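Local coordinates for digeranylgeranylglycerophospholipid reductase (PDB 4OPC), which uses FAD to hydrogenate the double bonds of the geranylgeranyl chains of archaeal membrane lipid precursors, turning unsaturated archaeols into saturated ones, at residues 16-25 with 302-313. Numbering follows the deposited sequence. Where two conformers were deposited one is given.
Sequences FAGSSAAYQL and KGSAMISGYCAA. With FDA (dihydroflavine-adenine dinucleotide), chain B.
K302 lays its aliphatic chain across one face of the F16 ring at about a right angle, with CD 3.8 Å from the ring centroid and almost on the normal. The chain bends about its CD-CE bond (chi4 61°), which lifts NZ off the ring face toward the ribityl part of the reduced flavin: K302 NZ donates to O4' of FDA at 2.9 Å and weakly to O2'. The backbone N of K302 meets flavin O2, while the N of A17, at the start of helix 16-25, binds phosphate oxygen O1P at 2.9 Å in a nearly straight bond (165°). Both helices thus present their N-terminal ends to one cofactor. A305 packs methyl to methyl on A17. M306 runs alongside F16, its CG 3.8 Å from F16 CD2 and its sulfur oblique to the ring, a Met-aromatic contact. Cut back to an alanine, F16 would probably leave the K302 chain without its apolar platform, less firmly held in its line to the ribityl hydroxyls, and open a gap beside M306. In one of its two conformers, S20 bonds through OG to F16 O while lying against M306 and G309. G309 permits the close approach: its CA lies 4.1 Å from that of A21, and a side chain here would clash with S20 CB and A21 N. At the edge of the Y310 ring stands NE2 of Q24, which donates to L60 O and to a water bridging to M306 O. A313 closes the row, its CB 3.5 Å from Q24 CB and also against L25. The segment axes approach to 7.5 Å and cross at -37°; the contact joins the first helix of the Rossmann-type FAD fold, after strand 9-12, to helix 302-322, with helices 99-112, 54-60 and 332-357 around it.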
ATOM      1  N   PHE A  16      -9.231   4.736  -0.065  1.00 13.58           N
ATOM      2  CA  PHE A  16      -8.369   5.794  -0.591  1.00 14.47           C
ATOM      3  C   PHE A  16      -8.127   5.637  -2.085  1.00 15.05           C
ATOM      4  O   PHE A  16      -8.035   6.628  -2.807  1.00 14.24           O
ATOM      5  CB  PHE A  16      -7.030   5.846   0.148  1.00 15.11           C
ATOM      6  CG  PHE A  16      -6.990   6.849   1.269  1.00 14.16           C
ATOM      7  CD1 PHE A  16      -7.966   6.852   2.258  1.00 16.74           C
ATOM      8  CD2 PHE A  16      -5.965   7.776   1.345  1.00 16.81           C
ATOM      9  CE1 PHE A  16      -7.914   7.766   3.301  1.00 15.81           C
ATOM     10  CE2 PHE A  16      -5.915   8.698   2.381  1.00 19.60           C
ATOM     11  CZ  PHE A  16      -6.885   8.687   3.368  1.00 16.88           C
ATOM     12  N   ALA A  17      -8.043   4.397  -2.569  1.00 12.35           N
ATOM     13  CA  ALA A  17      -7.796   4.210  -3.994  1.00 11.98           C
ATOM     14  C   ALA A  17      -9.001   4.633  -4.830  1.00 13.26           C
ATOM     15  O   ALA A  17      -8.901   5.515  -5.681  1.00 12.09           O
ATOM     16  CB  ALA A  17      -7.407   2.765  -4.284  1.00 12.35           C
ATOM     17  N   GLY A  18     -10.159   4.029  -4.575  1.00 10.24           N
ATOM     18  CA  GLY A  18     -11.345   4.336  -5.358  1.00 11.97           C
ATOM     19  C   GLY A  18     -11.793   5.778  -5.240  1.00 12.47           C
ATOM     20  O   GLY A  18     -12.210   6.404  -6.231  1.00 13.12           O
ATOM     21  N   SER A  19     -11.726   6.311  -4.019  1.00 11.50           N
ATOM     22  CA  SER A  19     -12.145   7.693  -3.806  1.00 11.94           C
ATOM     23  C   SER A  19     -11.221   8.669  -4.530  1.00 14.61           C
ATOM     24  O   SER A  19     -11.687   9.684  -5.051  1.00 14.13           O
ATOM     25  CB  SER A  19     -12.258   8.040  -2.316  1.00 14.29           C
ATOM     26  OG  SER A  19     -10.991   8.041  -1.687  1.00 15.83           O
ATOM     27  N   SER A  20      -9.926   8.369  -4.579  1.00 13.35           N
ATOM     28  CA  SER A  20      -8.968   9.189  -5.331  0.60 10.93           C
ATOM     29  C   SER A  20      -9.296   9.183  -6.814  1.00 14.79           C
ATOM     30  O   SER A  20      -9.293  10.214  -7.473  1.00 15.19           O
ATOM     31  CB  SER A  20      -7.534   8.699  -5.122  0.60 14.55           C
ATOM     32  OG  SER A  20      -7.074   9.048  -3.836  0.60 17.87           O
ATOM     33  N   ALA A  21      -9.580   8.001  -7.347  1.00 13.84           N
ATOM     34  CA  ALA A  21      -9.960   7.900  -8.755  1.00 13.36           C
ATOM     35  C   ALA A  21     -11.216   8.733  -9.033  1.00 13.23           C
ATOM     36  O   ALA A  21     -11.269   9.480 -10.020  1.00 14.77           O
ATOM     37  CB  ALA A  21     -10.178   6.438  -9.146  1.00 15.67           C
ATOM     38  N   ALA A  22     -12.218   8.608  -8.165  1.00 11.79           N
ATOM     39  CA  ALA A  22     -13.469   9.348  -8.332  1.00 12.39           C
ATOM     40  C   ALA A  22     -13.203  10.852  -8.304  1.00 14.19           C
ATOM     41  O   ALA A  22     -13.697  11.602  -9.159  1.00 14.90           O
ATOM     42  CB  ALA A  22     -14.458   8.969  -7.240  1.00 14.49           C
ATOM     43  N   TYR A  23     -12.418  11.300  -7.325  1.00 14.92           N
ATOM     44  CA  TYR A  23     -12.148  12.719  -7.185  1.00 13.94           C
ATOM     45  C   TYR A  23     -11.397  13.257  -8.406  1.00 14.56           C
ATOM     46  O   TYR A  23     -11.760  14.293  -8.968  1.00 16.29           O
ATOM     47  CB  TYR A  23     -11.365  12.995  -5.900  1.00 15.45           C
ATOM     48  CG  TYR A  23     -11.217  14.459  -5.609  1.00 16.20           C
ATOM     49  CD1 TYR A  23     -12.241  15.173  -4.991  1.00 18.72           C
ATOM     50  CD2 TYR A  23     -10.068  15.142  -5.965  1.00 20.76           C
ATOM     51  CE1 TYR A  23     -12.113  16.525  -4.728  1.00 21.52           C
ATOM     52  CE2 TYR A  23      -9.929  16.497  -5.704  1.00 29.46           C
ATOM     53  CZ  TYR A  23     -10.954  17.178  -5.086  1.00 28.44           C
ATOM     54  OH  TYR A  23     -10.827  18.522  -4.818  1.00 32.96           O
ATOM     55  N   GLN A  24     -10.377  12.528  -8.838  1.00 14.35           N
ATOM     56  CA  GLN A  24      -9.556  12.955  -9.965  1.00 14.50           C
ATOM     57  C   GLN A  24     -10.299  12.938 -11.305  1.00 17.10           C
ATOM     58  O   GLN A  24      -9.913  13.649 -12.228  1.00 19.16           O
ATOM     59  CB  GLN A  24      -8.269  12.109 -10.043  1.00 15.82           C
ATOM     60  CG  GLN A  24      -7.383  12.191  -8.805  1.00 16.70           C
ATOM     61  CD  GLN A  24      -6.543  13.445  -8.735  1.00 20.17           C
ATOM     62  OE1 GLN A  24      -6.799  14.431  -9.429  1.00 24.54           O
ATOM     63  NE2 GLN A  24      -5.527  13.419  -7.881  1.00 22.06           N
ATOM     64  N   LEU A  25     -11.343  12.119 -11.415  1.00 15.49           N
ATOM     65  CA  LEU A  25     -12.140  12.059 -12.649  1.00 14.93           C
ATOM     66  C   LEU A  25     -13.302  13.040 -12.665  1.00 16.59           C
ATOM     67  O   LEU A  25     -13.956  13.212 -13.693  1.00 18.52           O
ATOM     68  CB  LEU A  25     -12.676  10.650 -12.884  1.00 15.29           C
ATOM     69  CG  LEU A  25     -11.658   9.633 -13.395  1.00 14.51           C
ATOM     70  CD1 LEU A  25     -12.213   8.227 -13.226  1.00 21.27           C
ATOM     71  CD2 LEU A  25     -11.296   9.917 -14.837  1.00 19.55           C
ATOM     72  N   LYS A 302      -1.631   4.110   1.791  1.00 11.67           N
ATOM     73  CA  LYS A 302      -2.638   5.119   1.477  1.00 10.98           C
ATOM     74  C   LYS A 302      -2.123   6.151   0.476  1.00 11.52           C
ATOM     75  O   LYS A 302      -2.840   6.525  -0.459  1.00 12.90           O
ATOM     76  CB  LYS A 302      -3.179   5.758   2.751  1.00 14.93           C
ATOM     77  CG  LYS A 302      -4.322   4.944   3.337  1.00 16.50           C
ATOM     78  CD  LYS A 302      -4.888   5.564   4.599  1.00 17.25           C
ATOM     79  CE  LYS A 302      -6.260   4.967   4.912  1.00 16.20           C
ATOM     80  NZ  LYS A 302      -6.206   3.485   5.145  1.00 14.77           N
ATOM     81  N   GLY A 303      -0.880   6.594   0.636  1.00 11.84           N
ATOM     82  CA  GLY A 303      -0.287   7.508  -0.335  1.00 13.54           C
ATOM     83  C   GLY A 303      -0.184   6.913  -1.728  1.00 12.54           C
ATOM     84  O   GLY A 303      -0.606   7.520  -2.719  1.00 13.06           O
ATOM     85  N   SER A 304       0.346   5.703  -1.812  1.00 10.64           N
ATOM     86  CA  SER A 304       0.481   5.050  -3.100  1.00 10.53           C
ATOM     87  C   SER A 304      -0.887   4.669  -3.693  1.00 10.87           C
ATOM     88  O   SER A 304      -1.051   4.674  -4.918  1.00 12.24           O
ATOM     89  CB  SER A 304       1.421   3.854  -2.988  1.00 12.01           C
ATOM     90  OG  SER A 304       1.052   3.030  -1.889  1.00 13.60           O
ATOM     91  N   ALA A 305      -1.872   4.376  -2.844  1.00 10.34           N
ATOM     92  CA  ALA A 305      -3.245   4.201  -3.327  1.00 10.11           C
ATOM     93  C   ALA A 305      -3.701   5.456  -4.055  1.00 11.49           C
ATOM     94  O   ALA A 305      -4.274   5.371  -5.142  1.00 11.87           O
ATOM     95  CB  ALA A 305      -4.189   3.911  -2.176  1.00 11.93           C
ATOM     96  N   MET A 306      -3.479   6.619  -3.443  1.00 10.71           N
ATOM     97  CA  MET A 306      -3.831   7.888  -4.094  1.00 12.39           C
ATOM     98  C   MET A 306      -3.069   8.110  -5.401  1.00 12.28           C
ATOM     99  O   MET A 306      -3.645   8.577  -6.379  1.00 13.10           O
ATOM    100  CB  MET A 306      -3.629   9.067  -3.148  1.00 15.10           C
ATOM    101  CG  MET A 306      -4.565   9.019  -1.937  1.00 13.97           C
ATOM    102  SD  MET A 306      -4.607  10.544  -0.996  1.00 21.14           S
ATOM    103  CE  MET A 306      -2.994  10.378  -0.287  1.00 18.08           C
ATOM    104  N   ILE A 307      -1.782   7.767  -5.422  1.00 11.72           N
ATOM    105  CA  ILE A 307      -1.022   7.854  -6.664  1.00 11.19           C
ATOM    106  C   ILE A 307      -1.675   6.966  -7.725  1.00 11.74           C
ATOM    107  O   ILE A 307      -1.853   7.379  -8.867  1.00 12.40           O
ATOM    108  CB  ILE A 307       0.446   7.445  -6.454  1.00 12.05           C
ATOM    109  CG1 ILE A 307       1.146   8.423  -5.499  1.00 13.14           C
ATOM    110  CG2 ILE A 307       1.157   7.381  -7.801  1.00 13.34           C
ATOM    111  CD1 ILE A 307       2.587   8.019  -5.162  1.00 14.08           C
ATOM    112  N   SER A 308      -2.046   5.749  -7.355  1.00 11.24           N
ATOM    113  CA  SER A 308      -2.662   4.861  -8.334  1.00 12.87           C
ATOM    114  C   SER A 308      -4.007   5.405  -8.848  1.00 11.95           C
ATOM    115  O   SER A 308      -4.308   5.241 -10.021  1.00 11.68           O
ATOM    116  CB  SER A 308      -2.756   3.411  -7.809  1.00 12.59           C
ATOM    117  OG  SER A 308      -3.727   3.266  -6.778  1.00 12.05           O
ATOM    118  N   GLY A 309      -4.778   6.081  -7.998  1.00 11.20           N
ATOM    119  CA  GLY A 309      -6.017   6.696  -8.448  1.00 11.98           C
ATOM    120  C   GLY A 309      -5.762   7.825  -9.427  1.00 13.95           C
ATOM    121  O   GLY A 309      -6.497   7.988 -10.415  1.00 14.43           O
ATOM    122  N   TYR A 310      -4.745   8.634  -9.138  1.00 13.81           N
ATOM    123  CA  TYR A 310      -4.292   9.683 -10.040  1.00 13.99           C
ATOM    124  C   TYR A 310      -3.912   9.104 -11.408  1.00 12.54           C
ATOM    125  O   TYR A 310      -4.340   9.613 -12.441  1.00 13.38           O
ATOM    126  CB  TYR A 310      -3.127  10.448  -9.392  1.00 14.73           C
ATOM    127  CG  TYR A 310      -2.297  11.308 -10.324  1.00 16.95           C
ATOM    128  CD1 TYR A 310      -2.624  12.631 -10.549  1.00 21.39           C
ATOM    129  CD2 TYR A 310      -1.164  10.792 -10.950  1.00 19.20           C
ATOM    130  CE1 TYR A 310      -1.861  13.420 -11.396  1.00 28.91           C
ATOM    131  CE2 TYR A 310      -0.397  11.567 -11.795  1.00 24.09           C
ATOM    132  CZ  TYR A 310      -0.753  12.880 -12.014  1.00 27.91           C
ATOM    133  OH  TYR A 310       0.008  13.663 -12.854  1.00 37.31           O
ATOM    134  N   CYS A 311      -3.120   8.039 -11.413  1.00 12.13           N
ATOM    135  CA  CYS A 311      -2.681   7.459 -12.682  1.00 12.68           C
ATOM    136  C   CYS A 311      -3.847   6.832 -13.428  1.00 13.94           C
ATOM    137  O   CYS A 311      -3.904   6.887 -14.655  1.00 14.55           O
ATOM    138  CB  CYS A 311      -1.593   6.409 -12.451  1.00 12.24           C
ATOM    139  SG  CYS A 311       0.020   7.113 -11.963  1.00 15.28           S
ATOM    140  N   ALA A 312      -4.782   6.235 -12.694  1.00 12.71           N
ATOM    141  CA  ALA A 312      -5.957   5.667 -13.335  1.00 11.79           C
ATOM    142  C   ALA A 312      -6.784   6.738 -14.022  1.00 12.72           C
ATOM    143  O   ALA A 312      -7.225   6.560 -15.159  1.00 12.85           O
ATOM    144  CB  ALA A 312      -6.804   4.913 -12.327  1.00 13.90           C
ATOM    145  N   ALA A 313      -6.999   7.850 -13.330  1.00 12.84           N
ATOM    146  CA  ALA A 313      -7.772   8.941 -13.908  1.00 13.90           C
ATOM    147  C   ALA A 313      -7.101   9.452 -15.182  1.00 14.83           C
ATOM    148  O   ALA A 313      -7.770   9.698 -16.199  1.00 16.56           O
ATOM    149  CB  ALA A 313      -7.935  10.056 -12.907  1.00 16.54           C
TER
HETATM  150  PA  FDA B 501      -9.468  -0.489   1.063  1.00 11.70           P
HETATM  151  O1A FDA B 501      -9.449  -1.878   1.569  1.00 12.00           O
HETATM  152  O2A FDA B 501      -9.256   0.632   2.074  1.00 12.71           O
HETATM  153  O5B FDA B 501     -10.851  -0.221   0.341  1.00 11.03           O
HETATM  154  C5B FDA B 501     -11.451  -1.233  -0.493  1.00 11.04           C
HETATM  155  C4B FDA B 501     -12.930  -0.955  -0.541  1.00 11.70           C
HETATM  156  O4B FDA B 501     -13.548  -1.819  -1.516  1.00 11.74           O
HETATM  157  C3B FDA B 501     -13.676  -1.180   0.779  1.00 12.68           C
HETATM  158  O3B FDA B 501     -14.316   0.017   1.217  1.00 12.98           O
HETATM  159  C2B FDA B 501     -14.636  -2.344   0.467  1.00 12.65           C
HETATM  160  O2B FDA B 501     -15.869  -2.236   1.160  1.00 13.64           O
HETATM  161  C1B FDA B 501     -14.823  -2.197  -1.036  1.00 11.82           C
HETATM  162  N9A FDA B 501     -15.192  -3.396  -1.779  1.00 11.73           N
HETATM  163  C8A FDA B 501     -14.490  -4.573  -1.859  1.00 11.96           C
HETATM  164  N7A FDA B 501     -15.021  -5.457  -2.673  1.00 11.86           N
HETATM  165  C5A FDA B 501     -16.144  -4.811  -3.170  1.00 11.31           C
HETATM  166  C6A FDA B 501     -17.110  -5.190  -4.122  1.00 11.73           C
HETATM  167  N6A FDA B 501     -17.071  -6.336  -4.804  1.00 13.27           N
HETATM  168  N1A FDA B 501     -18.067  -4.292  -4.430  1.00 11.89           N
HETATM  169  C2A FDA B 501     -18.088  -3.124  -3.780  1.00 12.57           C
HETATM  170  N3A FDA B 501     -17.212  -2.641  -2.896  1.00 12.19           N
HETATM  171  C4A FDA B 501     -16.242  -3.530  -2.654  1.00 11.53           C
HETATM  172  N1  FDA B 501      -0.992   2.625   4.968  1.00 10.95           N
HETATM  173  C2  FDA B 501      -0.556   3.904   5.208  1.00 11.33           C
HETATM  174  O2  FDA B 501      -0.385   4.702   4.292  1.00 11.95           O
HETATM  175  N3  FDA B 501      -0.353   4.260   6.515  1.00 11.51           N
HETATM  176  C4  FDA B 501      -0.429   3.443   7.624  1.00 11.85           C
HETATM  177  O4  FDA B 501      -0.352   3.933   8.748  1.00 12.91           O
HETATM  178  C4X FDA B 501      -0.819   2.121   7.316  1.00 11.30           C
HETATM  179  N5  FDA B 501      -0.965   1.225   8.333  1.00 11.23           N
HETATM  180  C5X FDA B 501      -1.653   0.047   8.127  1.00 10.87           C
HETATM  181  C6  FDA B 501      -2.048  -0.737   9.202  1.00 11.82           C
HETATM  182  C7  FDA B 501      -2.817  -1.877   9.028  1.00 11.46           C
HETATM  183  C7M FDA B 501      -3.328  -2.616  10.237  1.00 12.64           C
HETATM  184  C8  FDA B 501      -3.169  -2.279   7.730  1.00 11.22           C
HETATM  185  C8M FDA B 501      -4.065  -3.476   7.512  1.00 13.20           C
HETATM  186  C9  FDA B 501      -2.757  -1.505   6.642  1.00 10.98           C
HETATM  187  C9A FDA B 501      -2.024  -0.339   6.827  1.00 10.94           C
HETATM  188  N10 FDA B 501      -1.626   0.491   5.753  1.00 10.59           N
HETATM  189  C10 FDA B 501      -1.141   1.754   6.016  1.00 11.36           C
HETATM  190  C1' FDA B 501      -2.010   0.181   4.354  1.00 10.80           C
HETATM  191  C2' FDA B 501      -3.262   0.979   3.944  1.00 11.01           C
HETATM  192  O2' FDA B 501      -4.256   0.920   4.971  1.00 11.03           O
HETATM  193  C3' FDA B 501      -3.861   0.409   2.655  1.00 11.05           C
HETATM  194  O3' FDA B 501      -2.808   0.235   1.716  1.00 10.86           O
HETATM  195  C4' FDA B 501      -4.914   1.294   1.973  1.00 11.09           C
HETATM  196  O4' FDA B 501      -5.897   1.750   2.901  1.00 11.32           O
HETATM  197  C5' FDA B 501      -5.579   0.569   0.826  1.00 10.85           C
HETATM  198  O5' FDA B 501      -6.633   1.383   0.274  1.00 10.69           O
HETATM  199  P   FDA B 501      -7.598   0.776  -0.834  1.00 10.86           P
HETATM  200  O1P FDA B 501      -8.539   1.849  -1.200  1.00 10.79           O
HETATM  201  O2P FDA B 501      -6.814   0.102  -1.950  1.00 10.79           O
HETATM  202  O3P FDA B 501      -8.358  -0.427  -0.103  1.00 10.86           O
HETATM  203  O   HOH W   1      -5.087  11.070  -6.150  1.00 19.06           O